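PDB 5FP2: ferric enterobactin receptor PIRA from Pseudomonas aeruginosa, which probably takes up ferric enterobactin and related siderophores across the outer membrane as a TonB-dependent receptor. Local coordinates for residues R51-N55 with V171-I175; L416-D420 with T431-R435. All blocks are in the same frame, centred on the assembly; numbering follows the deposited sequence.

Contact 1 of 2, residues R51-N55 with V171-I175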
loop_
_atom_site.group_PDB
_atom_site.type_symbol
_atom_site.label_atom_id
_atom_site.label_comp_id
_atom_site.label_asym_id
_atom_site.label_seq_id
_atom_site.Cartn_x
_atom_site.Cartn_y
_atom_site.Cartn_z
ATOM N N ARG A 51 -4.767 16.308 3.294
ATOM C CA ARG A 51 -4.609 15.640 4.579
ATOM C C ARG A 51 -3.151 15.156 4.734
ATOM O O ARG A 51 -2.887 13.948 4.807
ATOM C CB ARG A 51 -5.559 14.442 4.596
ATOM C CG ARG A 51 -6.388 14.238 5.862
ATOM C CD ARG A 51 -6.873 12.801 5.943
ATOM N NE ARG A 51 -7.924 12.624 6.936
ATOM C CZ ARG A 51 -7.800 11.926 8.066
ATOM N NH1 ARG A 51 -6.641 11.345 8.382
ATOM N NH2 ARG A 51 -8.851 11.787 8.872
ATOM N N PRO A 52 -2.184 16.085 4.666
ATOM C CA PRO A 52 -0.795 15.729 4.866
ATOM C C PRO A 52 -0.580 14.838 6.070
ATOM O O PRO A 52 -0.846 15.270 7.173
ATOM C CB PRO A 52 -0.133 17.084 5.138
ATOM C CG PRO A 52 -1.228 17.980 5.590
ATOM C CD PRO A 52 -2.385 17.540 4.751
ATOM N N PRO A 53 0.047 13.672 5.889
ATOM C CA PRO A 53 0.448 12.890 7.050
ATOM C C PRO A 53 1.510 13.560 7.897
ATOM O O PRO A 53 2.157 14.500 7.452
ATOM C CB PRO A 53 1.013 11.606 6.446
ATOM C CG PRO A 53 0.626 11.626 5.006
ATOM C CD PRO A 53 0.500 13.063 4.633
ATOM N N VAL A 54 1.690 13.072 9.118
ATOM C CA VAL A 54 2.769 13.557 9.962
ATOM C C VAL A 54 4.075 12.792 9.706
ATOM O O VAL A 54 5.134 13.402 9.624
ATOM C CB VAL A 54 2.366 13.574 11.457
ATOM C CG1 VAL A 54 3.584 13.738 12.353
ATOM C CG2 VAL A 54 1.423 14.736 11.702
ATOM N N ASN A 55 3.985 11.478 9.516
ATOM C CA ASN A 55 5.161 10.648 9.290
ATOM C C ASN A 55 5.055 9.860 8.000
ATOM O O ASN A 55 5.837 10.089 7.080
ATOM C CB ASN A 55 5.389 9.684 10.449
ATOM C CG ASN A 55 5.634 10.401 11.758
ATOM O OD1 ASN A 55 5.950 11.593 11.778
ATOM N ND2 ASN A 55 5.475 9.685 12.866
ATOM N N VAL A 171 7.628 21.641 2.614
ATOM C CA VAL A 171 7.980 21.564 4.017
ATOM C C VAL A 171 6.749 21.372 4.894
ATOM O O VAL A 171 5.731 22.051 4.733
ATOM C CB VAL A 171 8.741 22.800 4.489
ATOM C CG1 VAL A 171 9.500 22.457 5.759
ATOM C CG2 VAL A 171 9.683 23.276 3.398
ATOM N N PHE A 172 6.871 20.463 5.850
ATOM C CA PHE A 172 5.777 20.161 6.757
ATOM C C PHE A 172 6.309 20.061 8.170
ATOM O O PHE A 172 7.386 19.499 8.400
ATOM C CB PHE A 172 5.131 18.836 6.375
ATOM C CG PHE A 172 4.082 18.374 7.341
ATOM C CD1 PHE A 172 4.432 17.672 8.480
ATOM C CD2 PHE A 172 2.753 18.635 7.102
ATOM C CE1 PHE A 172 3.469 17.220 9.357
ATOM C CE2 PHE A 172 1.771 18.206 7.987
ATOM C CZ PHE A 172 2.126 17.478 9.109
ATOM N N THR A 173 5.521 20.548 9.120
ATOM C CA THR A 173 5.927 20.522 10.507
ATOM C C THR A 173 4.691 20.377 11.391
ATOM O O THR A 173 3.694 21.082 11.233
ATOM C CB THR A 173 6.731 21.783 10.868
ATOM O OG1 THR A 173 6.856 21.882 12.287
ATOM C CG2 THR A 173 6.051 23.026 10.333
ATOM N N ASN A 174 4.739 19.383 12.264
ATOM C CA ASN A 174 3.666 19.103 13.175
ATOM C C ASN A 174 4.162 19.312 14.587
ATOM O O ASN A 174 5.074 18.627 15.028
ATOM C CB ASN A 174 3.239 17.653 12.987
ATOM C CG ASN A 174 2.314 17.174 14.073
ATOM O OD1 ASN A 174 1.142 17.516 14.082
ATOM N ND2 ASN A 174 2.836 16.380 14.995
ATOM N N ILE A 175 3.530 20.227 15.314
ATOM C CA ILE A 175 3.899 20.495 16.704
ATOM C C ILE A 175 2.780 20.100 17.678
ATOM O O ILE A 175 1.732 20.752 17.738
ATOM C CB ILE A 175 4.249 21.982 16.899
ATOM C CG1 ILE A 175 5.439 22.376 16.008
ATOM C CG2 ILE A 175 4.558 22.263 18.361
ATOM C CD1 ILE A 175 5.274 23.714 15.323
#

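Contact 2 of 2, residues L416-D420 with T431-R435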
loop_
_atom_site.group_PDB
_atom_site.type_symbol
_atom_site.label_atom_id
_atom_site.label_comp_id
_atom_site.label_asym_id
_atom_site.label_seq_id
_atom_site.Cartn_x
_atom_site.Cartn_y
_atom_site.Cartn_z
ATOM N N LEU A 416 4.143 -18.900 -11.548
ATOM C CA LEU A 416 3.327 -18.500 -12.684
ATOM C C LEU A 416 1.991 -18.049 -12.161
ATOM O O LEU A 416 1.478 -18.643 -11.217
ATOM C CB LEU A 416 3.035 -19.682 -13.599
ATOM C CG LEU A 416 4.119 -20.208 -14.502
ATOM C CD1 LEU A 416 5.293 -20.668 -13.655
ATOM C CD2 LEU A 416 3.507 -21.341 -15.312
ATOM N N TYR A 417 1.330 -17.189 -12.925
ATOM C CA TYR A 417 -0.093 -16.947 -12.730
ATOM C C TYR A 417 -0.809 -16.624 -14.040
ATOM O O TYR A 417 -0.201 -16.167 -15.007
ATOM C CB TYR A 417 -0.312 -15.845 -11.689
ATOM C CG TYR A 417 0.208 -14.498 -12.100
ATOM C CD1 TYR A 417 -0.484 -13.714 -13.007
ATOM C CD2 TYR A 417 1.443 -14.034 -11.632
ATOM C CE1 TYR A 417 0.034 -12.497 -13.432
ATOM C CE2 TYR A 417 1.986 -12.835 -12.074
ATOM C CZ TYR A 417 1.267 -12.062 -12.963
ATOM O OH TYR A 417 1.753 -10.846 -13.383
ATOM N N VAL A 418 -2.086 -16.983 -14.088
ATOM C CA VAL A 418 -2.965 -16.689 -15.215
ATOM C C VAL A 418 -4.245 -16.072 -14.672
ATOM O O VAL A 418 -4.868 -16.619 -13.769
ATOM C CB VAL A 418 -3.368 -17.969 -15.974
ATOM C CG1 VAL A 418 -4.117 -17.609 -17.249
ATOM C CG2 VAL A 418 -2.151 -18.828 -16.287
ATOM N N GLU A 419 -4.590 -14.894 -15.167
ATOM C CA GLU A 419 -5.895 -14.340 -14.917
ATOM C C GLU A 419 -6.474 -14.125 -16.300
ATOM O O GLU A 419 -5.750 -13.806 -17.243
ATOM C CB GLU A 419 -5.785 -13.028 -14.127
ATOM C CG GLU A 419 -7.116 -12.402 -13.711
ATOM C CD GLU A 419 -6.966 -10.981 -13.184
ATOM O OE1 GLU A 419 -6.745 -10.829 -11.959
ATOM O OE2 GLU A 419 -7.107 -10.014 -13.974
ATOM N N ASP A 420 -7.757 -14.419 -16.447
ATOM C CA ASP A 420 -8.464 -14.062 -17.660
ATOM C C ASP A 420 -9.721 -13.291 -17.303
ATOM O O ASP A 420 -10.643 -13.829 -16.680
ATOM C CB ASP A 420 -8.822 -15.310 -18.462
ATOM C CG ASP A 420 -9.330 -14.976 -19.852
ATOM O OD1 ASP A 420 -9.302 -13.785 -20.232
ATOM O OD2 ASP A 420 -9.774 -15.905 -20.557
ATOM N N THR A 431 -13.961 -13.462 -14.087
ATOM C CA THR A 431 -12.500 -13.343 -14.066
ATOM C C THR A 431 -11.877 -14.463 -13.245
ATOM O O THR A 431 -11.574 -14.279 -12.068
ATOM C CB THR A 431 -12.090 -12.015 -13.416
ATOM O OG1 THR A 431 -12.783 -10.947 -14.069
ATOM C CG2 THR A 431 -10.585 -11.786 -13.515
ATOM N N PRO A 432 -11.736 -15.653 -13.842
ATOM C CA PRO A 432 -10.969 -16.710 -13.198
ATOM C C PRO A 432 -9.460 -16.468 -13.287
ATOM O O PRO A 432 -8.983 -15.778 -14.193
ATOM C CB PRO A 432 -11.338 -17.955 -14.009
ATOM C CG PRO A 432 -11.689 -17.429 -15.356
ATOM C CD PRO A 432 -12.385 -16.126 -15.077
ATOM N N GLY A 433 -8.718 -17.082 -12.370
ATOM C CA GLY A 433 -7.266 -17.041 -12.392
ATOM C C GLY A 433 -6.675 -18.100 -11.485
ATOM O O GLY A 433 -7.322 -18.562 -10.551
ATOM N N LEU A 434 -5.459 -18.527 -11.784
ATOM C CA LEU A 434 -4.760 -19.484 -10.941
ATOM C C LEU A 434 -3.326 -18.996 -10.785
ATOM O O LEU A 434 -2.783 -18.384 -11.697
ATOM C CB LEU A 434 -4.786 -20.858 -11.605
ATOM C CG LEU A 434 -4.018 -22.004 -10.951
ATOM C CD1 LEU A 434 -4.620 -22.375 -9.613
ATOM C CD2 LEU A 434 -4.007 -23.213 -11.876
ATOM N N ARG A 435 -2.745 -19.179 -9.606
ATOM C CA ARG A 435 -1.352 -18.820 -9.400
ATOM C C ARG A 435 -0.603 -19.953 -8.729
ATOM O O ARG A 435 -0.914 -20.307 -7.575
ATOM C CB ARG A 435 -1.223 -17.567 -8.535
ATOM C CG ARG A 435 0.228 -17.167 -8.261
ATOM C CD ARG A 435 0.342 -15.976 -7.326
ATOM N NE ARG A 435 1.713 -15.720 -6.886
ATOM C CZ ARG A 435 2.496 -14.750 -7.358
ATOM N NH1 ARG A 435 2.065 -13.930 -8.306
ATOM N NH2 ARG A 435 3.724 -14.595 -6.878
#

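Contact 1 of 2, residues R51-N55 with V171-I175
Here the plug of a TonB-dependent receptor meets the inner wall of its own barrel: the loop Pro52 to Val54 packs against Phe172 and Asn174 of the first barrel strand. Phe172 is the centre of the contact. Its CG lies anti to the backbone N (chi1 174°), and the ring reaches from the wall to the plug loop. The carbonyl oxygen of Pro53 sits over one face of this ring, offset toward the rim, with Pro53 O 3.4 Å from Phe172 CZ. Two apolar groups approach the ring obliquely. Pro52 CB comes to 3.6 Å from Phe172 CE2, and the two side chains cross at about a right angle. Val54 CA is 3.8 Å from Phe172 CE1. The CG2 branch of Val54 touches both wall residues: it is 3.8 Å from Phe172 CZ and 3.5 Å from Asn174 CG. Its other methyl, CG1, lies 3.8 Å from Asn174 ND2. Valine and amide are therefore in van der Waals contact.

Pro53 O also accepts a hydrogen bond from Arg186 NH2, so the same carbonyl is held by the next barrel strand. Glu59 takes the backbone N-H groups of Val54 and Asn55 and ties the loop within the plug. Strand 166-176 runs between strands 184-194 and 708-716, where the barrel closes, and Pro52 also touches Tyr710 of the last strand.

Contact 2 of 2, residues L416-D420 with T431-R435
Val418 and Leu434 form an antiparallel hydrogen-bonded pair. Val418 N donates to Leu434 O at 2.9 Å, with an angle of 167° at the hydrogen. The return bond, from Leu434 N to Val418 O, is more bent, and the position of Val418 O is less certain. Farther along, Asp420 N donates to Pro432 O at 2.9 Å in a nearly straight bond. Tyr417 with Arg435 and Glu419 with Gly433 are the non-hydrogen-bonded pairs. CA-H...O contacts add to these, among them Tyr417 CA to Leu434 O at 3.2 Å.

Tyr417 and Arg435 lie on the same face of the sheet. The arginine chain is extended from CG to NE, which brings the guanidinium to the tyrosine ring, the two side chains crossing at a slant. The two planes are only 11° apart, but the approach is oblique: Arg435 NH1 is 3.4 Å from Tyr417 CD2. Nearer the backbone, Arg435 CG packs on Tyr417 CB at 3.7 Å. The polar ends are held elsewhere. Arg435 forms salt bridges with Asp437 and Glu374, and Tyr417 OH is hydrogen-bonded to Glu356.

Also on this face, Glu419 CG meets the methyl of Thr431, with CG to CG2 at 3.5 Å. The glutamate swings CG anti to its N (chi1 -176°) and continues extended past the methyl. Pro432 CD touches Asp420 O at 3.3 Å. On the other face Val418 and Leu434 lie on the surface.

This is an antiparallel beta hairpin, strands 408-423 and 428-439, in the 22-stranded barrel characteristic of TonB-dependent receptors. Polar Tyr417, Glu419 and Arg435 share one face, and apolar Val418 and Leu434 the other.

Overall arrangement
Contacts 1 and 2 lie on opposite sides of the chain's centre. Their centres are 41 Å apart, and their nearest atoms about 28 Å, so they do not touch. Both reach the same closed barrel sheet. Contact 1 joins plug to wall beside the seam of the first and last strands; contact 2 is within the wall, between neighbouring strands midway through the barrel order. The plug is also near contact 2: Arg144 makes a long, weak ion pair with Glu419, and its backbone oxygen accepts a weak hydrogen bond from Arg435 NH1. Plug residues thus meet the wall on both sides, consistent with a plug seated inside the barrel of this receptor family.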